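Local coordinates for tailspike protein (Acinetobacter phage vB_ApiP_P1, PDB 6E1R) that probably binds and cleaves the capsular polysaccharide of its Acinetobacter host, as beta-helical phage tailspikes with hydrolase activity do, at residues R246-N251 with I267-Y272; Y272-H277 with T296-I301; Y316-L321 with P330-Q335. All blocks are in the same frame, centred on the assembly; numbering follows the deposited sequence.

How the interactions relate
The three contacts lie along one parallel beta-helix, their centres 7 to 15 Å apart. Interaction 1 is partly buried and sets a loop against strand 267-270 and the corner after it, with carbon-to-carbon and carbon-to-carbonyl approaches. Interaction 2 continues from the shared Tyr272 around the corner between faces; although buried, it is largely polar, built on backbone bonds, serine and water, and several side chains bond to a second subunit. Interaction 3 is purely apolar and crosses the interior of the coil. Strands 267-270, 293-297 and 316-320 stand side by side in one face, so the contacts step along it, and Ile301 of interaction 2 pairs with Leu331 and Lys333 of interaction 3 through probable hydrogen bonds.

Interaction 1 of 3, residues R246-N251 with I267-Y272; sequences REPNAN and IEWDSY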
loop_
_atom_site.group_PDB
_atom_site.type_symbol
_atom_site.label_atom_id
_atom_site.label_comp_id
_atom_site.label_asym_id
_atom_site.label_seq_id
_atom_site.Cartn_x
_atom_site.Cartn_y
_atom_site.Cartn_z
ATOM N N ARG A 246 -24.945 13.212 -1.037
ATOM C CA ARG A 246 -24.574 12.262 -2.087
ATOM C C ARG A 246 -23.197 12.669 -2.605
ATOM O O ARG A 246 -23.082 13.448 -3.554
ATOM C CB ARG A 246 -25.626 12.255 -3.186
ATOM C CG ARG A 246 -26.893 11.552 -2.741
ATOM C CD ARG A 246 -28.043 11.735 -3.710
ATOM N NE ARG A 246 -29.339 11.672 -3.026
ATOM C CZ ARG A 246 -29.826 10.610 -2.389
ATOM N NH1 ARG A 246 -29.134 9.481 -2.327
ATOM N NH2 ARG A 246 -31.014 10.682 -1.801
ATOM N N GLU A 247 -22.151 12.119 -1.982
ATOM C CA GLU A 247 -20.782 12.444 -2.343
ATOM C C GLU A 247 -20.074 11.229 -2.935
ATOM O O GLU A 247 -20.256 10.107 -2.449
ATOM C CB GLU A 247 -20.006 12.939 -1.117
ATOM C CG GLU A 247 -20.641 14.149 -0.441
ATOM C CD GLU A 247 -19.958 14.523 0.861
ATOM O OE1 GLU A 247 -19.054 13.778 1.296
ATOM O OE2 GLU A 247 -20.325 15.560 1.452
ATOM N N PRO A 248 -19.259 11.414 -3.975
ATOM C CA PRO A 248 -18.539 10.273 -4.558
ATOM C C PRO A 248 -17.414 9.776 -3.661
ATOM O O PRO A 248 -16.340 10.382 -3.615
ATOM C CB PRO A 248 -17.993 10.833 -5.881
ATOM C CG PRO A 248 -18.627 12.191 -6.055
ATOM C CD PRO A 248 -18.989 12.669 -4.692
ATOM N N ASN A 249 -17.637 8.660 -2.969
ATOM C CA ASN A 249 -16.717 8.174 -1.951
ATOM C C ASN A 249 -16.259 6.752 -2.253
ATOM O O ASN A 249 -16.909 6.010 -2.992
ATOM C CB ASN A 249 -17.370 8.200 -0.563
ATOM C CG ASN A 249 -17.938 9.556 -0.206
ATOM O OD1 ASN A 249 -17.454 10.589 -0.667
ATOM N ND2 ASN A 249 -18.972 9.560 0.627
ATOM N N ALA A 250 -15.110 6.390 -1.679
ATOM C CA ALA A 250 -14.671 4.996 -1.555
ATOM C C ALA A 250 -14.582 4.292 -2.912
ATOM O O ALA A 250 -15.195 3.250 -3.143
ATOM C CB ALA A 250 -15.594 4.227 -0.605
ATOM N N ASN A 251 -13.789 4.869 -3.808
ATOM C CA ASN A 251 -13.592 4.316 -5.144
ATOM C C ASN A 251 -12.120 3.962 -5.316
ATOM O O ASN A 251 -11.260 4.848 -5.321
ATOM C CB ASN A 251 -14.070 5.304 -6.204
ATOM C CG ASN A 251 -15.558 5.588 -6.096
ATOM O OD1 ASN A 251 -16.359 4.680 -5.872
ATOM N ND2 ASN A 251 -15.931 6.853 -6.225
ATOM N N ILE A 267 -10.024 12.046 -14.898
ATOM C CA ILE A 267 -10.866 11.664 -13.771
ATOM C C ILE A 267 -11.289 12.930 -13.042
ATOM O O ILE A 267 -10.471 13.828 -12.814
ATOM C CB ILE A 267 -10.134 10.695 -12.820
ATOM C CG1 ILE A 267 -9.614 9.483 -13.595
ATOM C CG2 ILE A 267 -11.055 10.251 -11.695
ATOM C CD1 ILE A 267 -8.773 8.540 -12.766
ATOM N N GLU A 268 -12.568 13.003 -12.677
ATOM C CA GLU A 268 -13.115 14.192 -12.041
ATOM C C GLU A 268 -14.217 13.799 -11.071
ATOM O O GLU A 268 -15.072 12.968 -11.394
ATOM C CB GLU A 268 -13.667 15.176 -13.081
ATOM C CG GLU A 268 -14.305 16.419 -12.484
ATOM C CD GLU A 268 -14.821 17.377 -13.540
ATOM O OE1 GLU A 268 -15.010 16.945 -14.696
ATOM O OE2 GLU A 268 -15.040 18.563 -13.214
ATOM N N TRP A 269 -14.190 14.399 -9.883
ATOM C CA TRP A 269 -15.280 14.263 -8.929
ATOM C C TRP A 269 -15.298 15.490 -8.029
ATOM O O TRP A 269 -14.270 16.144 -7.830
ATOM C CB TRP A 269 -15.167 12.978 -8.094
ATOM C CG TRP A 269 -14.138 13.015 -7.004
ATOM C CD1 TRP A 269 -14.329 13.407 -5.711
ATOM C CD2 TRP A 269 -12.768 12.604 -7.098
ATOM N NE1 TRP A 269 -13.161 13.285 -5.000
ATOM C CE2 TRP A 269 -12.187 12.794 -5.828
ATOM C CE3 TRP A 269 -11.974 12.105 -8.135
ATOM C CZ2 TRP A 269 -10.849 12.501 -5.567
ATOM C CZ3 TRP A 269 -10.644 11.814 -7.873
ATOM C CH2 TRP A 269 -10.096 12.014 -6.599
ATOM N N ASP A 270 -16.475 15.803 -7.501
ATOM C CA ASP A 270 -16.669 17.018 -6.718
ATOM C C ASP A 270 -17.310 16.660 -5.378
ATOM O O ASP A 270 -17.245 15.517 -4.906
ATOM C CB ASP A 270 -17.507 18.031 -7.511
ATOM C CG ASP A 270 -18.878 17.491 -7.895
ATOM O OD1 ASP A 270 -19.200 16.342 -7.528
ATOM O OD2 ASP A 270 -19.637 18.221 -8.567
ATOM N N SER A 271 -17.937 17.658 -4.750
ATOM C CA SER A 271 -18.676 17.507 -3.498
ATOM C C SER A 271 -17.796 17.015 -2.353
ATOM O O SER A 271 -18.305 16.443 -1.383
ATOM C CB SER A 271 -19.881 16.576 -3.673
ATOM O OG SER A 271 -20.737 17.049 -4.699
ATOM N N TYR A 272 -16.483 17.236 -2.450
ATOM C CA TYR A 272 -15.527 16.810 -1.427
ATOM C C TYR A 272 -15.591 15.299 -1.210
ATOM O O TYR A 272 -15.565 14.812 -0.077
ATOM C CB TYR A 272 -15.740 17.571 -0.116
ATOM C CG TYR A 272 -15.670 19.071 -0.286
ATOM C CD1 TYR A 272 -16.814 19.815 -0.542
ATOM C CD2 TYR A 272 -14.456 19.744 -0.203
ATOM C CE1 TYR A 272 -16.755 21.186 -0.705
ATOM C CE2 TYR A 272 -14.387 21.117 -0.363
ATOM C CZ TYR A 272 -15.540 21.832 -0.614
ATOM O OH TYR A 272 -15.480 23.197 -0.775
#
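Glu247 comes closest to Ser271 along the backbones, with 5.6 Å between Glu247 CA and Ser271 CA, and Pro248 CA lies 6.8 Å from Trp269 CA. At Ser271 (phi 60°) and Tyr272 (phi 58°) the backbone takes left-handed helical angles, and the chain turns a corner. The ring of Pro248 fits against that bend. Its CG packs 4.1 Å from Trp269 CB, the two side chains crossing obliquely, while its CD rests 3.3 Å from Asp270 O and 4.1 Å from Ser271 CB. One proline edge thereby touches three successive residues. Trp269 projects inward with CG lying between its backbone N and carbonyl carbon (chi1 76°); its NE1 bonds to Gly273 O and its indole stacks on Trp276, whose own NE1 is held by Pro248 O. Glu247 runs extended beyond CG alongside the corner peptide, with CD 3.4 Å from Ser271 O. That approach is not a bond: the carboxylate uses OE2 to accept from Gly244 N within its own loop. Asp270 OD1 likewise accepts from Gly241 N, tying the corner to the preceding coil. The arrangement is that of a turn region in a right-handed parallel beta-helix, where a loop from one coil is stacked on the corner of the next.

Interaction 2 of 3, residues Y272-H277 with T296-I301; sequences YGTQWH and TASSPI
Tyr272 and Thr296 meet through both backbone and side chain. Tyr272 N gives a weak, bent bond to Thr296 O (2.8 Å, 125° at the hydrogen). From Tyr272 CB, 3.9 Å from Ser298 OG, the side chain runs out along the second segment: CD2 lies 4.0 Å from Ala297 O, while CE2 and CZ come under Thr296 CG2. That methyl sits over the ring face, 4.0 Å from the centroid and 11° off the normal, a CH-pi contact made possible because CG2 is anti to the backbone N of Thr296. At the tip, OH accepts from Asn323 N. Ser298 clasps the corner twice. Its OG donates to Tyr272 O (2.9 Å) from above the carbonyl plane, and its N makes a weak bond to Gly273 O. Farther on, the backbones no longer bond directly; a water accepts a hydrogen bond from Gln275 N (2.7 Å) and lies within donating distance of Ser298 O and Pro300 O, which compete with other acceptors for its protons. Gln275 bends at chi2 (-71°), bringing NE2 to 3.8 Å from Pro300 CD and OE1 to His277 NE2; the acceptor lies near the imidazole plane, but the donor stands above the amide plane of Gln275. His277 ND1 accepts from Met302 N, so both ring nitrogens are engaged and the imidazole is fixed in rotation. Gln275 bonds to Gly306 and Gly336, Thr274 to Tyr307 and Ser299 to His338, all of a second subunit. This chemistry implies a corner whose buried polar groups are satisfied partly by water and partly by trimer formation.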
loop_
_atom_site.group_PDB
_atom_site.type_symbol
_atom_site.label_atom_id
_atom_site.label_comp_id
_atom_site.label_asym_id
_atom_site.label_seq_id
_atom_site.Cartn_x
_atom_site.Cartn_y
_atom_site.Cartn_z
ATOM N N TYR A 272 -16.483 17.236 -2.450
ATOM C CA TYR A 272 -15.527 16.810 -1.427
ATOM C C TYR A 272 -15.591 15.299 -1.210
ATOM O O TYR A 272 -15.565 14.812 -0.077
ATOM C CB TYR A 272 -15.740 17.571 -0.116
ATOM C CG TYR A 272 -15.670 19.071 -0.286
ATOM C CD1 TYR A 272 -16.814 19.815 -0.542
ATOM C CD2 TYR A 272 -14.456 19.744 -0.203
ATOM C CE1 TYR A 272 -16.755 21.186 -0.705
ATOM C CE2 TYR A 272 -14.387 21.117 -0.363
ATOM C CZ TYR A 272 -15.540 21.832 -0.614
ATOM O OH TYR A 272 -15.480 23.197 -0.775
ATOM N N GLY A 273 -15.681 14.554 -2.311
ATOM C CA GLY A 273 -15.704 13.107 -2.213
ATOM C C GLY A 273 -14.409 12.560 -1.645
ATOM O O GLY A 273 -13.326 13.098 -1.874
ATOM N N THR A 274 -14.529 11.460 -0.909
ATOM C CA THR A 274 -13.436 10.935 -0.106
ATOM C C THR A 274 -12.964 9.579 -0.616
ATOM O O THR A 274 -13.737 8.798 -1.176
ATOM C CB THR A 274 -13.857 10.803 1.363
ATOM O OG1 THR A 274 -15.009 9.956 1.459
ATOM C CG2 THR A 274 -14.193 12.163 1.944
ATOM N N GLN A 275 -11.670 9.322 -0.416
ATOM C CA GLN A 275 -11.058 8.003 -0.585
ATOM C C GLN A 275 -11.157 7.518 -2.036
ATOM O O GLN A 275 -11.921 6.616 -2.383
ATOM C CB GLN A 275 -11.680 6.995 0.389
ATOM C CG GLN A 275 -11.429 7.326 1.853
ATOM C CD GLN A 275 -9.988 7.105 2.264
ATOM O OE1 GLN A 275 -9.375 6.100 1.903
ATOM N NE2 GLN A 275 -9.437 8.047 3.023
ATOM N N TRP A 276 -10.345 8.154 -2.876
ATOM C CA TRP A 276 -10.075 7.701 -4.238
ATOM C C TRP A 276 -8.601 7.312 -4.291
ATOM O O TRP A 276 -7.725 8.180 -4.231
ATOM C CB TRP A 276 -10.383 8.792 -5.261
ATOM C CG TRP A 276 -11.840 9.097 -5.476
ATOM C CD1 TRP A 276 -12.733 9.538 -4.543
ATOM C CD2 TRP A 276 -12.559 9.023 -6.715
ATOM N NE1 TRP A 276 -13.966 9.728 -5.120
ATOM C CE2 TRP A 276 -13.885 9.419 -6.453
ATOM C CE3 TRP A 276 -12.210 8.651 -8.018
ATOM C CZ2 TRP A 276 -14.863 9.456 -7.446
ATOM C CZ3 TRP A 276 -13.183 8.686 -9.001
ATOM C CH2 TRP A 276 -14.494 9.085 -8.709
ATOM N N HIS A 277 -8.325 6.014 -4.398
ATOM C CA HIS A 277 -6.958 5.515 -4.373
ATOM C C HIS A 277 -6.688 4.661 -5.604
ATOM O O HIS A 277 -7.605 4.085 -6.194
ATOM C CB HIS A 277 -6.682 4.714 -3.095
ATOM C CG HIS A 277 -6.903 5.496 -1.838
ATOM N ND1 HIS A 277 -6.220 6.660 -1.557
ATOM C CD2 HIS A 277 -7.734 5.286 -0.790
ATOM C CE1 HIS A 277 -6.620 7.132 -0.391
ATOM N NE2 HIS A 277 -7.537 6.316 0.096
ATOM N N THR A 296 -12.615 18.268 -6.603
ATOM C CA THR A 296 -12.970 18.980 -5.377
ATOM C C THR A 296 -13.191 17.891 -4.334
ATOM O O THR A 296 -14.285 17.342 -4.206
ATOM C CB THR A 296 -14.209 19.847 -5.571
ATOM O OG1 THR A 296 -13.970 20.802 -6.613
ATOM C CG2 THR A 296 -14.564 20.577 -4.283
ATOM N N ALA A 297 -12.128 17.554 -3.607
ATOM C CA ALA A 297 -12.116 16.366 -2.769
ATOM C C ALA A 297 -11.660 16.695 -1.356
ATOM O O ALA A 297 -11.078 17.749 -1.089
ATOM C CB ALA A 297 -11.203 15.282 -3.357
ATOM N N SER A 298 -11.949 15.764 -0.451
ATOM C CA SER A 298 -11.375 15.723 0.884
ATOM C C SER A 298 -10.833 14.317 1.108
ATOM O O SER A 298 -11.008 13.427 0.269
ATOM C CB SER A 298 -12.395 16.114 1.963
ATOM O OG SER A 298 -13.501 15.234 1.974
ATOM N N SER A 299 -10.149 14.126 2.243
ATOM C CA SER A 299 -9.453 12.887 2.590
ATOM C C SER A 299 -8.265 12.679 1.653
ATOM O O SER A 299 -8.208 13.290 0.578
ATOM C CB SER A 299 -10.405 11.685 2.555
ATOM O OG SER A 299 -11.146 11.588 3.757
ATOM N N PRO A 300 -7.296 11.842 2.020
ATOM C CA PRO A 300 -6.097 11.696 1.190
ATOM C C PRO A 300 -6.368 10.984 -0.127
ATOM O O PRO A 300 -7.360 10.272 -0.300
ATOM C CB PRO A 300 -5.157 10.867 2.072
ATOM C CG PRO A 300 -6.075 10.114 2.959
ATOM C CD PRO A 300 -7.181 11.070 3.269
ATOM N N ILE A 301 -5.452 11.202 -1.067
ATOM C CA ILE A 301 -5.441 10.524 -2.358
ATOM C C ILE A 301 -4.076 9.867 -2.508
ATOM O O ILE A 301 -3.047 10.552 -2.463
ATOM C CB ILE A 301 -5.716 11.491 -3.520
ATOM C CG1 ILE A 301 -7.049 12.211 -3.311
ATOM C CG2 ILE A 301 -5.704 10.746 -4.847
ATOM C CD1 ILE A 301 -7.325 13.286 -4.339
HETATM O O HOH W 1 -10.005 11.389 -0.852
#

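Interaction 3 of 3, residues Y316-L321 with P330-Q335; sequences YVIKTL and PLIKFQ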
loop_
_atom_site.group_PDB
_atom_site.type_symbol
_atom_site.label_atom_id
_atom_site.label_comp_id
_atom_site.label_asym_id
_atom_site.label_seq_id
_atom_site.Cartn_x
_atom_site.Cartn_y
_atom_site.Cartn_z
ATOM N N TYR A 316 -0.868 19.640 -15.347
ATOM C CA TYR A 316 -0.737 19.079 -14.013
ATOM C C TYR A 316 -1.129 17.608 -14.015
ATOM O O TYR A 316 -1.882 17.144 -14.875
ATOM C CB TYR A 316 -1.608 19.844 -13.008
ATOM C CG TYR A 316 -1.462 21.347 -13.092
ATOM C CD1 TYR A 316 -0.274 21.974 -12.737
ATOM C CD2 TYR A 316 -2.521 22.141 -13.514
ATOM C CE1 TYR A 316 -0.144 23.349 -12.811
ATOM C CE2 TYR A 316 -2.400 23.514 -13.590
ATOM C CZ TYR A 316 -1.210 24.113 -13.238
ATOM O OH TYR A 316 -1.088 25.481 -13.314
ATOM N N VAL A 317 -0.600 16.872 -13.040
ATOM C CA VAL A 317 -1.018 15.488 -12.846
ATOM C C VAL A 317 -2.297 15.432 -12.023
ATOM O O VAL A 317 -3.261 14.753 -12.389
ATOM C CB VAL A 317 0.109 14.667 -12.196
ATOM C CG1 VAL A 317 -0.396 13.287 -11.812
ATOM C CG2 VAL A 317 1.295 14.558 -13.139
ATOM N N ILE A 318 -2.326 16.148 -10.903
ATOM C CA ILE A 318 -3.509 16.231 -10.059
ATOM C C ILE A 318 -3.682 17.680 -9.621
ATOM O O ILE A 318 -2.706 18.363 -9.294
ATOM C CB ILE A 318 -3.414 15.278 -8.848
ATOM C CG1 ILE A 318 -4.697 15.330 -8.018
ATOM C CG2 ILE A 318 -2.188 15.596 -7.994
ATOM C CD1 ILE A 318 -4.828 14.196 -7.025
ATOM N N LYS A 319 -4.926 18.153 -9.639
ATOM C CA LYS A 319 -5.260 19.528 -9.281
ATOM C C LYS A 319 -6.462 19.506 -8.347
ATOM O O LYS A 319 -7.568 19.149 -8.763
ATOM C CB LYS A 319 -5.552 20.367 -10.525
ATOM C CG LYS A 319 -5.942 21.805 -10.223
ATOM C CD LYS A 319 -6.177 22.594 -11.499
ATOM C CE LYS A 319 -6.541 24.037 -11.196
ATOM N NZ LYS A 319 -6.662 24.852 -12.436
ATOM N N THR A 320 -6.246 19.885 -7.092
ATOM C CA THR A 320 -7.310 19.903 -6.100
ATOM C C THR A 320 -8.011 21.256 -6.090
ATOM O O THR A 320 -7.394 22.302 -6.309
ATOM C CB THR A 320 -6.760 19.595 -4.706
ATOM O OG1 THR A 320 -5.613 20.417 -4.448
ATOM C CG2 THR A 320 -6.367 18.128 -4.598
ATOM N N LEU A 321 -9.316 21.224 -5.830
ATOM C CA LEU A 321 -10.156 22.412 -5.818
ATOM C C LEU A 321 -11.017 22.414 -4.562
ATOM O O LEU A 321 -11.050 21.444 -3.800
ATOM C CB LEU A 321 -11.046 22.480 -7.067
ATOM C CG LEU A 321 -10.356 22.726 -8.409
ATOM C CD1 LEU A 321 -11.309 22.445 -9.556
ATOM C CD2 LEU A 321 -9.858 24.156 -8.477
ATOM N N PRO A 330 -5.703 16.159 2.822
ATOM C CA PRO A 330 -4.552 16.424 3.694
ATOM C C PRO A 330 -3.243 15.974 3.071
ATOM O O PRO A 330 -2.194 16.585 3.301
ATOM C CB PRO A 330 -4.881 15.621 4.959
ATOM C CG PRO A 330 -5.714 14.489 4.462
ATOM C CD PRO A 330 -6.528 15.044 3.319
ATOM N N LEU A 331 -3.293 14.904 2.279
ATOM C CA LEU A 331 -2.086 14.290 1.751
ATOM C C LEU A 331 -2.361 13.671 0.390
ATOM O O LEU A 331 -3.382 13.005 0.196
ATOM C CB LEU A 331 -1.553 13.217 2.708
ATOM C CG LEU A 331 -0.440 12.322 2.165
ATOM C CD1 LEU A 331 0.798 13.146 1.857
ATOM C CD2 LEU A 331 -0.119 11.205 3.148
ATOM N N ILE A 332 -1.445 13.896 -0.547
ATOM C CA ILE A 332 -1.409 13.182 -1.816
ATOM C C ILE A 332 -0.072 12.458 -1.868
ATOM O O ILE A 332 0.982 13.096 -1.997
ATOM C CB ILE A 332 -1.585 14.114 -3.020
ATOM C CG1 ILE A 332 -2.963 14.779 -2.980
ATOM C CG2 ILE A 332 -1.402 13.341 -4.319
ATOM C CD1 ILE A 332 -3.232 15.694 -4.156
ATOM N N LYS A 333 -0.106 11.132 -1.763
ATOM C CA LYS A 333 1.101 10.322 -1.680
ATOM C C LYS A 333 1.348 9.617 -3.005
ATOM O O LYS A 333 0.461 8.934 -3.527
ATOM C CB LYS A 333 1.001 9.296 -0.550
ATOM C CG LYS A 333 2.274 8.484 -0.362
ATOM C CD LYS A 333 2.204 7.592 0.866
ATOM C CE LYS A 333 3.535 6.891 1.106
ATOM N NZ LYS A 333 3.493 5.988 2.290
ATOM N N PHE A 334 2.551 9.788 -3.542
ATOM C CA PHE A 334 3.015 9.065 -4.723
ATOM C C PHE A 334 4.031 8.039 -4.227
ATOM O O PHE A 334 5.224 8.329 -4.115
ATOM C CB PHE A 334 3.622 10.018 -5.748
ATOM C CG PHE A 334 2.642 11.005 -6.315
ATOM C CD1 PHE A 334 1.847 10.670 -7.397
ATOM C CD2 PHE A 334 2.514 12.268 -5.763
ATOM C CE1 PHE A 334 0.945 11.578 -7.918
ATOM C CE2 PHE A 334 1.613 13.179 -6.280
ATOM C CZ PHE A 334 0.828 12.834 -7.357
ATOM N N GLN A 335 3.549 6.838 -3.921
ATOM C CA GLN A 335 4.370 5.786 -3.322
ATOM C C GLN A 335 4.899 4.884 -4.432
ATOM O O GLN A 335 4.182 4.021 -4.942
ATOM C CB GLN A 335 3.567 4.998 -2.292
ATOM C CG GLN A 335 4.349 3.881 -1.623
ATOM C CD GLN A 335 3.592 3.245 -0.472
ATOM O OE1 GLN A 335 2.662 3.835 0.076
ATOM N NE2 GLN A 335 3.989 2.034 -0.101
#
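Ile318 and Ile332 face each other from strands whose short axes run nearly antiparallel, at 172°, and stand 10.6 Å apart. That separation is too wide for main-chain pairing, so the side chains must bridge it. Among the aliphatic contacts, Ile332 CD1 is the common point. Ile318 reaches it end on, CD1 to CD1 at 3.6 Å, because its CG1 is anti to the backbone N (chi1 -177°) and the chain continues extended. Thr320 also meets it tip to tip, with CG2 4.0 Å from the same Ile332 CD1, so the methyl of a polar residue is what faces the interior. The aromatic contacts belong to Phe334. Its CZ lies 4.1 Å from Ile318 CG2, which approaches at the ring edge near the plane, and Val317 CG1 is a looser neighbour at 4.5 Å from Phe334 CE1. The polar side chains of strand 331-335 lie apart from this interface: Lys333 forms a salt bridge with Glu361 of a second subunit, and Gln335 bonds to Gln335 of both other subunits. Strand 331-335 thus turns Ile332 and Phe334 inward, while Leu331, Lys333 and Gln335 face the other subunits. Within the beta-helix, strand 318-320 is flanked by strands 293-297 and 346-350, while strand 331-335 lies between strands 301-304 and 357-361. Phe334 stacks on Phe360 of strand 357-361 and meets the ring of Phe303 of strand 301-304, their planes nearly parallel.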